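Ctr9 protein (Myceliophthora thermophila, PDB 6AF0) probably serves as a scaffold that associates with RNA polymerase II complexes, the present chain being the largely helical part of the protein that holds its tetratricopeptide repeats. Local coordinates at residues K450-L455 with A480-S485; H264-L269 with T299-K304. All blocks are in the same frame, centred on the assembly; numbering follows the deposited sequence.

Contact 1 (K450-L455 with A480-S485); sequences KAISLL and ARLYES
In the helical array of this TPR-containing chain, Ile452 and Leu482 join two successive helices, 445-463 and 473-484, which run roughly antiparallel. The local axes cross at -134° and come no nearer than 10.2 Å, a spacing at which the longer side chains of Ile452, Leu482 and Tyr483 do most of the bridging. Ile452 and Leu482 are also the residues whose CA atoms lie nearest across the pair, 6.9 Å apart.

The two side chains lie alongside one another, pointing opposite ways, so that Ile452 CG1 lies 3.7 Å from Leu482 CB and nearly as close to Leu482 CD1. The same methyl of Leu482 continues on to Ala451, whose CB is 3.7 Å from Leu482 CD1; alanine, buried here, offers a small methyl against which the leucine methyl can lie. Leu455 adds a looser apolar contact from the next turn.

Beta-branching lets Ile452 serve two neighbours. With chi1 at -70°, CG1 stands beside the backbone N and meets Leu482, while CG2, anti to that N, faces Tyr483. Beyond the pair, Leu482 also packs on Phe433 of helix 418-435, and Tyr483 on Lys490 and Ala491 of helix 488-504. The tyrosine crosses Ile452 obliquely and presents the phenol end of its ring, with Ile452 CG2 lying 3.6 Å from Tyr483 CZ.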
loop_
_atom_site.group_PDB
_atom_site.type_symbol
_atom_site.label_atom_id
_atom_site.label_comp_id
_atom_site.label_asym_id
_atom_site.label_seq_id
_atom_site.Cartn_x
_atom_site.Cartn_y
_atom_site.Cartn_z
ATOM N N LYS A 450 0.329 3.054 6.872
ATOM C CA LYS A 450 -0.472 3.322 5.667
ATOM C C LYS A 450 0.252 2.803 4.415
ATOM O O LYS A 450 -0.343 2.110 3.596
ATOM C CB LYS A 450 -0.787 4.821 5.509
ATOM C CG LYS A 450 -1.755 5.375 6.539
ATOM C CD LYS A 450 -1.929 6.879 6.411
ATOM C CE LYS A 450 -2.632 7.459 7.638
ATOM N NZ LYS A 450 -4.012 6.917 7.813
ATOM N N ALA A 451 1.536 3.123 4.283
ATOM C CA ALA A 451 2.312 2.661 3.144
ATOM C C ALA A 451 2.345 1.131 3.095
ATOM O O ALA A 451 1.990 0.521 2.091
ATOM C CB ALA A 451 3.718 3.232 3.193
ATOM N N ILE A 452 2.740 0.509 4.193
ATOM C CA ILE A 452 2.837 -0.951 4.254
ATOM C C ILE A 452 1.534 -1.610 3.811
ATOM O O ILE A 452 1.544 -2.467 2.935
ATOM C CB ILE A 452 3.219 -1.427 5.666
ATOM C CG1 ILE A 452 4.672 -1.035 5.960
ATOM C CG2 ILE A 452 3.050 -2.931 5.810
ATOM C CD1 ILE A 452 5.096 -1.298 7.390
ATOM N N SER A 453 0.424 -1.199 4.414
ATOM C CA SER A 453 -0.908 -1.719 4.055
ATOM C C SER A 453 -1.263 -1.557 2.576
ATOM O O SER A 453 -1.823 -2.471 1.961
ATOM C CB SER A 453 -1.980 -1.018 4.874
ATOM O OG SER A 453 -1.694 0.361 4.978
ATOM N N LEU A 454 -0.950 -0.391 2.019
ATOM C CA LEU A 454 -1.212 -0.112 0.610
ATOM C C LEU A 454 -0.444 -1.018 -0.333
ATOM O O LEU A 454 -1.008 -1.552 -1.281
ATOM C CB LEU A 454 -0.905 1.354 0.270
ATOM C CG LEU A 454 -1.922 2.381 0.798
ATOM C CD1 LEU A 454 -1.777 3.738 0.123
ATOM C CD2 LEU A 454 -3.351 1.882 0.637
ATOM N N LEU A 455 0.836 -1.205 -0.062
ATOM C CA LEU A 455 1.678 -2.034 -0.922
ATOM C C LEU A 455 1.457 -3.551 -0.694
ATOM O O LEU A 455 1.791 -4.361 -1.548
ATOM C CB LEU A 455 3.141 -1.625 -0.733
ATOM C CG LEU A 455 3.418 -0.107 -0.891
ATOM C CD1 LEU A 455 4.879 0.263 -0.799
ATOM C CD2 LEU A 455 2.893 0.444 -2.197
ATOM N N ALA A 480 10.492 -3.474 1.406
ATOM C CA ALA A 480 11.584 -4.128 2.116
ATOM C C ALA A 480 12.177 -3.197 3.136
ATOM O O ALA A 480 12.428 -3.591 4.269
ATOM C CB ALA A 480 12.659 -4.577 1.148
ATOM N N ARG A 481 12.400 -1.956 2.721
ATOM C CA ARG A 481 12.894 -0.947 3.624
ATOM C C ARG A 481 11.877 -0.639 4.744
ATOM O O ARG A 481 12.266 -0.437 5.880
ATOM C CB ARG A 481 13.314 0.300 2.857
ATOM C CG ARG A 481 13.705 1.414 3.795
ATOM C CD ARG A 481 14.562 2.500 3.172
ATOM N NE ARG A 481 14.786 3.538 4.174
ATOM C CZ ARG A 481 15.487 4.637 3.963
ATOM N NH1 ARG A 481 16.035 4.837 2.775
ATOM N NH2 ARG A 481 15.628 5.540 4.940
ATOM N N LEU A 482 10.581 -0.622 4.436
ATOM C CA LEU A 482 9.558 -0.323 5.458
ATOM C C LEU A 482 9.617 -1.353 6.545
ATOM O O LEU A 482 9.641 -1.031 7.723
ATOM C CB LEU A 482 8.139 -0.277 4.870
ATOM C CG LEU A 482 7.875 0.919 3.935
ATOM C CD1 LEU A 482 6.534 0.814 3.215
ATOM C CD2 LEU A 482 7.962 2.247 4.670
ATOM N N TYR A 483 9.663 -2.602 6.127
ATOM C CA TYR A 483 9.651 -3.709 7.043
ATOM C C TYR A 483 10.966 -3.812 7.817
ATOM O O TYR A 483 10.984 -4.246 8.975
ATOM C CB TYR A 483 9.376 -4.985 6.261
ATOM C CG TYR A 483 7.923 -5.242 5.985
ATOM C CD1 TYR A 483 6.969 -5.125 6.993
ATOM C CD2 TYR A 483 7.501 -5.665 4.735
ATOM C CE1 TYR A 483 5.631 -5.387 6.750
ATOM C CE2 TYR A 483 6.160 -5.939 4.484
ATOM C CZ TYR A 483 5.231 -5.801 5.492
ATOM O OH TYR A 483 3.905 -6.073 5.235
ATOM N N GLU A 484 12.052 -3.403 7.171
ATOM C CA GLU A 484 13.429 -3.473 7.730
ATOM C C GLU A 484 13.580 -3.209 9.242
ATOM O O GLU A 484 14.185 -3.986 9.969
ATOM C CB GLU A 484 14.330 -2.514 6.937
ATOM C CG GLU A 484 15.615 -2.071 7.597
ATOM C CD GLU A 484 16.159 -0.811 6.938
ATOM O OE1 GLU A 484 16.293 -0.779 5.701
ATOM O OE2 GLU A 484 16.452 0.168 7.648
ATOM N N SER A 485 13.019 -2.112 9.714
ATOM C CA SER A 485 13.318 -1.651 11.061
ATOM C C SER A 485 12.809 -2.618 12.138
ATOM O O SER A 485 13.535 -2.940 13.047
ATOM C CB SER A 485 12.773 -0.235 11.273
ATOM O OG SER A 485 11.377 -0.188 11.075
#

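Contact 2 (H264-L269 with T299-K304)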
loop_
_atom_site.group_PDB
_atom_site.type_symbol
_atom_site.label_atom_id
_atom_site.label_comp_id
_atom_site.label_asym_id
_atom_site.label_seq_id
_atom_site.Cartn_x
_atom_site.Cartn_y
_atom_site.Cartn_z
ATOM N N HIS A 264 -23.298 6.135 -38.052
ATOM C CA HIS A 264 -23.346 5.693 -36.652
ATOM C C HIS A 264 -23.075 4.180 -36.498
ATOM O O HIS A 264 -22.369 3.758 -35.587
ATOM C CB HIS A 264 -24.680 6.071 -36.013
ATOM C CG HIS A 264 -24.849 7.539 -35.770
ATOM N ND1 HIS A 264 -25.239 8.409 -36.759
ATOM C CD2 HIS A 264 -24.687 8.293 -34.655
ATOM C CE1 HIS A 264 -25.311 9.636 -36.266
ATOM N NE2 HIS A 264 -24.984 9.596 -34.991
ATOM N N ALA A 265 -23.627 3.362 -37.384
ATOM C CA ALA A 265 -23.374 1.914 -37.330
ATOM C C ALA A 265 -21.891 1.592 -37.453
ATOM O O ALA A 265 -21.386 0.675 -36.808
ATOM C CB ALA A 265 -24.152 1.176 -38.414
ATOM N N ASN A 266 -21.199 2.325 -38.309
ATOM C CA ASN A 266 -19.767 2.128 -38.451
ATOM C C ASN A 266 -19.015 2.339 -37.111
ATOM O O ASN A 266 -18.236 1.484 -36.677
ATOM C CB ASN A 266 -19.221 3.050 -39.544
ATOM C CG ASN A 266 -19.570 2.586 -40.957
ATOM O OD1 ASN A 266 -20.262 3.292 -41.695
ATOM N ND2 ASN A 266 -19.061 1.420 -41.358
ATOM N N ILE A 267 -19.267 3.464 -36.457
ATOM C CA ILE A 267 -18.613 3.760 -35.192
ATOM C C ILE A 267 -18.878 2.656 -34.191
ATOM O O ILE A 267 -17.944 2.120 -33.569
ATOM C CB ILE A 267 -19.089 5.096 -34.588
ATOM C CG1 ILE A 267 -18.721 6.250 -35.489
ATOM C CG2 ILE A 267 -18.382 5.371 -33.275
ATOM C CD1 ILE A 267 -17.232 6.311 -35.789
ATOM N N LEU A 268 -20.153 2.324 -34.052
ATOM C CA LEU A 268 -20.581 1.379 -33.055
ATOM C C LEU A 268 -19.888 0.027 -33.248
ATOM O O LEU A 268 -19.492 -0.607 -32.277
ATOM C CB LEU A 268 -22.100 1.246 -33.105
ATOM C CG LEU A 268 -22.875 2.495 -32.711
ATOM C CD1 LEU A 268 -24.377 2.315 -32.905
ATOM C CD2 LEU A 268 -22.574 2.814 -31.268
ATOM N N LEU A 269 -19.715 -0.379 -34.504
ATOM C CA LEU A 269 -19.017 -1.612 -34.845
ATOM C C LEU A 269 -17.540 -1.514 -34.519
ATOM O O LEU A 269 -16.993 -2.419 -33.893
ATOM C CB LEU A 269 -19.202 -1.944 -36.315
ATOM C CG LEU A 269 -18.973 -3.388 -36.766
ATOM C CD1 LEU A 269 -19.738 -4.407 -35.946
ATOM C CD2 LEU A 269 -19.432 -3.455 -38.207
ATOM N N THR A 299 -13.893 3.367 -38.158
ATOM C CA THR A 299 -13.945 4.672 -37.580
ATOM C C THR A 299 -13.541 5.672 -38.618
ATOM O O THR A 299 -14.099 6.761 -38.690
ATOM C CB THR A 299 -13.031 4.775 -36.353
ATOM O OG1 THR A 299 -13.243 3.647 -35.471
ATOM C CG2 THR A 299 -13.297 6.072 -35.624
ATOM N N GLN A 300 -12.547 5.314 -39.417
ATOM C CA GLN A 300 -12.184 6.161 -40.530
ATOM C C GLN A 300 -13.367 6.261 -41.487
ATOM O O GLN A 300 -13.708 7.358 -41.919
ATOM C CB GLN A 300 -10.933 5.631 -41.229
ATOM C CG GLN A 300 -10.513 6.471 -42.418
ATOM C CD GLN A 300 -9.034 6.711 -42.442
ATOM O OE1 GLN A 300 -8.249 5.766 -42.439
ATOM N NE2 GLN A 300 -8.642 7.979 -42.463
ATOM N N LYS A 301 -13.995 5.119 -41.786
ATOM C CA LYS A 301 -15.078 5.078 -42.760
ATOM C C LYS A 301 -16.126 6.029 -42.287
ATOM O O LYS A 301 -16.568 6.905 -43.029
ATOM C CB LYS A 301 -15.670 3.672 -42.921
ATOM C CG LYS A 301 -16.529 3.484 -44.181
ATOM C CD LYS A 301 -16.416 2.060 -44.734
ATOM C CE LYS A 301 -15.040 1.750 -45.353
ATOM N NZ LYS A 301 -15.022 1.951 -46.833
ATOM N N SER A 302 -16.482 5.889 -41.020
ATOM C CA SER A 302 -17.506 6.742 -40.444
ATOM C C SER A 302 -17.130 8.232 -40.383
ATOM O O SER A 302 -18.001 9.110 -40.405
ATOM C CB SER A 302 -17.864 6.254 -39.058
ATOM O OG SER A 302 -18.514 7.292 -38.349
ATOM N N PHE A 303 -15.833 8.496 -40.287
ATOM C CA PHE A 303 -15.292 9.860 -40.240
ATOM C C PHE A 303 -15.303 10.588 -41.578
ATOM O O PHE A 303 -15.508 11.804 -41.611
ATOM C CB PHE A 303 -13.852 9.852 -39.737
ATOM C CG PHE A 303 -13.304 11.228 -39.505
ATOM C CD1 PHE A 303 -12.332 11.760 -40.340
ATOM C CD2 PHE A 303 -13.804 12.008 -38.466
ATOM C CE1 PHE A 303 -11.857 13.036 -40.124
ATOM C CE2 PHE A 303 -13.328 13.284 -38.243
ATOM C CZ PHE A 303 -12.355 13.801 -39.075
ATOM N N LYS A 304 -15.033 9.851 -42.655
ATOM C CA LYS A 304 -15.242 10.345 -44.014
ATOM C C LYS A 304 -16.686 10.815 -44.282
ATOM O O LYS A 304 -16.897 11.762 -45.018
ATOM C CB LYS A 304 -14.886 9.264 -45.026
ATOM C CG LYS A 304 -13.429 8.880 -44.995
ATOM C CD LYS A 304 -13.069 7.984 -46.167
ATOM C CE LYS A 304 -11.645 8.256 -46.640
ATOM N NZ LYS A 304 -10.617 8.007 -45.585
#
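Asn266 and Ile267 of helix 263-279 pack against Thr299 and Ser302 of helix 285-305, an antiparallel helix pair in the TPR-containing array. The local axes lie 8.0 Å apart and cross at -157°, a close approach that suits small side chains. The backbones are correspondingly near, with Asn266 CA 5.5 Å from Ser302 CA and Ile267 CA 5.3 Å from Thr299 CA.

Van der Waals contacts make up the interface. Asn266 and Ser302 meet by their beta carbons, Asn266 CB lying 3.5 Å from Ser302 CB. Ile267 reaches across with its longer branch: CG1 is 3.7 Å from Ser302 CB, and CD1 is 3.9 Å from Thr299 CG2. At the exposed margin Lys301 borders Asn266 with the base of its side chain, while its ammonium end turns off from helix 263-279.

Hydrogen bonding is directed elsewhere, since none spans the two segments. With OG opposite the backbone N (chi1 161°), the Ser302 hydroxyl is carried toward the start of helix 263-279, where it is hydrogen-bonded to Lys263 O; a further bond joins it to Thr312 OG1, and a buried hydroxyl is thereby satisfied. Thr299 sends CG2 to Ile267, whereas its OG1 bonds to Ala294 O within its own helix; a threonine thus supplies a methyl to the interface and keeps its polar atom occupied.

Helix 310-322 covers one part of the pair, touching Ile267 through Leu311 and Thr312 and Thr299 through Phe316, while helix 245-258 packs on Asn266 through Leu256.

In the fold
Each contact pairs two helices that follow one another in the chain, but they hold different elements, their centres about 50 Å apart in this elongated molecule. Contact 1 lies near the middle of the chain, its centre about 7 Å from the chain's, yet is only partly buried; contact 2, about 43 Å from that centre, is the more enclosed. Neither has a hydrogen bond across it. The wider helix spacing of 450-455 with 480-485 is bridged mainly by isoleucine, leucine and a tyrosine ring, with one alanine, whereas the closer pair 264-269 with 299-304 sets Asn266 and Ile267 against Ser302 and Thr299, with Lys301 at the margin. Similar areas are buried, 230 and 240 Å².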